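Adenosine deaminase (Burkholderia ambifaria, PDB 4GXW) probably removes the amino group of a purine such as adenine or adenosine by hydrolysis, using a single bound zinc ion. Local coordinates at residues K31-C36 / V308-A313. Sequence-based numbering, arbitrary orientation. Where two conformers were deposited one is given.
Sequences KVELHC and VNPSEA. With ZN (zinc ion), chain C.
Lys31 and Glu33 of strand 31-33 reach across to the first turn of helix 310-319, the backbones staying well apart, with Glu33 CA and Pro310 CA 7.9 Å from each other. The Lys31 chain runs extended as far as CE and crosses the proline ring at about a right angle, setting its CD 3.9 Å from Pro310 CB. A bend at the last torsion (chi4 72°) then turns the ammonium group, and NZ ends 3.8 Å from Ser311 OG. That nitrogen is held by the backbone oxygens of Phe26, Leu29 and His108, while Ser311 OG bonds to His108 ND1, so His108 serves both sides. Glu33 adds a looser touch, OE1 lying 4.5 Å from Pro310 CG; its carboxylate is fixed by Tyr101 and Thr300. The helix start carries a capping box: Glu312 N donates to Asn309 OD1 (2.9 Å), tilted 30° from the carbonyl plane, and Asn309 N returns a bond to Glu312 OE1 (2.9 Å) on its anti lone pair. Farther along the same segment, with CG anti to the backbone N (chi1 -171°), the ring of His35 is directed at the zinc and NE2 binds it at 2.2 Å; a water, His37, His216 and Asp301 complete the site, and Thr263 holds ND1. Strand 31-33, the first of the TIM-type barrel of the adenosine deaminase family, pairs in parallel with strand 110-117, whose Val110 packs against both Lys31 and Pro310, while Val32 faces Trp349 and Trp353 of helix 343-371.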
loop_
_atom_site.group_PDB
_atom_site.type_symbol
_atom_site.label_atom_id
_atom_site.label_comp_id
_atom_site.label_asym_id
_atom_site.label_seq_id
_atom_site.Cartn_x
_atom_site.Cartn_y
_atom_site.Cartn_z
ATOM N N LYS A 31 -9.332 -7.475 7.141
ATOM C CA LYS A 31 -8.602 -6.890 6.031
ATOM C C LYS A 31 -7.233 -7.492 5.820
ATOM O O LYS A 31 -6.576 -7.951 6.767
ATOM C CB LYS A 31 -8.377 -5.391 6.282
ATOM C CG LYS A 31 -9.639 -4.555 6.488
ATOM C CD LYS A 31 -9.284 -3.156 6.993
ATOM C CE LYS A 31 -10.512 -2.366 7.440
ATOM N NZ LYS A 31 -11.137 -2.846 8.725
ATOM N N VAL A 32 -6.800 -7.521 4.565
ATOM C CA VAL A 32 -5.374 -7.577 4.280
ATOM C C VAL A 32 -4.975 -6.203 3.760
ATOM O O VAL A 32 -5.808 -5.449 3.240
ATOM C CB VAL A 32 -4.986 -8.660 3.252
ATOM C CG1 VAL A 32 -5.490 -10.024 3.698
ATOM C CG2 VAL A 32 -5.519 -8.318 1.874
ATOM N N GLU A 33 -3.702 -5.871 3.923
ATOM C CA GLU A 33 -3.130 -4.679 3.291
ATOM C C GLU A 33 -1.962 -5.142 2.422
ATOM O O GLU A 33 -1.063 -5.847 2.903
ATOM C CB GLU A 33 -2.663 -3.630 4.302
ATOM C CG GLU A 33 -2.081 -2.386 3.625
ATOM C CD GLU A 33 -2.218 -1.129 4.448
ATOM O OE1 GLU A 33 -1.701 -1.092 5.594
ATOM O OE2 GLU A 33 -2.847 -0.165 3.948
ATOM N N LEU A 34 -2.001 -4.756 1.147
ATOM C CA LEU A 34 -1.013 -5.195 0.164
ATOM C C LEU A 34 -0.203 -4.047 -0.420
ATOM O O LEU A 34 0.695 -4.277 -1.223
ATOM C CB LEU A 34 -1.693 -5.944 -0.986
ATOM C CG LEU A 34 -2.488 -7.198 -0.639
ATOM C CD1 LEU A 34 -3.093 -7.801 -1.896
ATOM C CD2 LEU A 34 -1.592 -8.207 0.069
ATOM N N HIS A 35 -0.521 -2.813 -0.037
ATOM C CA HIS A 35 0.143 -1.635 -0.597
ATOM C C HIS A 35 0.335 -0.589 0.487
ATOM O O HIS A 35 -0.553 0.229 0.754
ATOM C CB HIS A 35 -0.660 -1.064 -1.780
ATOM C CG HIS A 35 0.053 0.010 -2.554
ATOM N ND1 HIS A 35 -0.197 0.242 -3.891
ATOM C CD2 HIS A 35 0.985 0.925 -2.184
ATOM C CE1 HIS A 35 0.564 1.240 -4.313
ATOM N NE2 HIS A 35 1.302 1.668 -3.298
ATOM N N CYS A 36 1.499 -0.637 1.124
ATOM C CA CYS A 36 1.837 0.289 2.193
ATOM C C CYS A 36 3.341 0.428 2.277
ATOM O O CYS A 36 4.057 -0.569 2.376
ATOM C CB CYS A 36 1.308 -0.220 3.533
ATOM S SG CYS A 36 1.576 0.963 4.861
ATOM N N VAL A 308 -4.723 8.644 6.423
ATOM C CA VAL A 308 -5.757 7.653 6.159
ATOM C C VAL A 308 -5.376 6.313 6.786
ATOM O O VAL A 308 -4.287 5.795 6.547
ATOM C CB VAL A 308 -6.040 7.533 4.624
ATOM C CG1 VAL A 308 -4.799 7.062 3.850
ATOM C CG2 VAL A 308 -7.243 6.637 4.342
ATOM N N ASN A 309 -6.258 5.769 7.618
ATOM C CA ASN A 309 -6.035 4.440 8.193
ATOM C C ASN A 309 -6.808 3.388 7.364
ATOM O O ASN A 309 -7.599 3.763 6.485
ATOM C CB ASN A 309 -6.371 4.434 9.696
ATOM C CG ASN A 309 -7.845 4.640 9.975
ATOM O OD1 ASN A 309 -8.700 4.007 9.353
ATOM N ND2 ASN A 309 -8.155 5.523 10.931
ATOM N N PRO A 310 -6.583 2.077 7.615
ATOM C CA PRO A 310 -7.239 1.066 6.777
ATOM C C PRO A 310 -8.770 1.166 6.803
ATOM O O PRO A 310 -9.391 1.013 5.749
ATOM C CB PRO A 310 -6.755 -0.255 7.384
ATOM C CG PRO A 310 -5.370 0.082 7.901
ATOM C CD PRO A 310 -5.519 1.484 8.452
ATOM N N SER A 311 -9.371 1.429 7.962
ATOM C CA SER A 311 -10.828 1.574 8.036
ATOM C C SER A 311 -11.336 2.727 7.172
ATOM O O SER A 311 -12.407 2.632 6.560
ATOM C CB SER A 311 -11.287 1.747 9.489
ATOM O OG SER A 311 -10.923 0.618 10.264
ATOM N N GLU A 312 -10.563 3.807 7.122
ATOM C CA GLU A 312 -10.909 4.975 6.326
ATOM C C GLU A 312 -10.736 4.736 4.825
ATOM O O GLU A 312 -11.516 5.251 4.017
ATOM C CB GLU A 312 -10.071 6.178 6.772
ATOM C CG GLU A 312 -10.467 6.751 8.129
ATOM C CD GLU A 312 -9.507 7.817 8.623
ATOM O OE1 GLU A 312 -8.282 7.658 8.419
ATOM O OE2 GLU A 312 -9.972 8.826 9.205
ATOM N N ALA A 313 -9.713 3.972 4.448
ATOM C CA ALA A 313 -9.526 3.658 3.040
ATOM C C ALA A 313 -10.709 2.867 2.489
ATOM O O ALA A 313 -11.209 3.159 1.403
ATOM C CB ALA A 313 -8.203 2.915 2.822
HETATM ZN ZN ZN C . 2.907 3.118 -3.298
HETATM O O HOH W 1 2.324 4.686 -4.337
#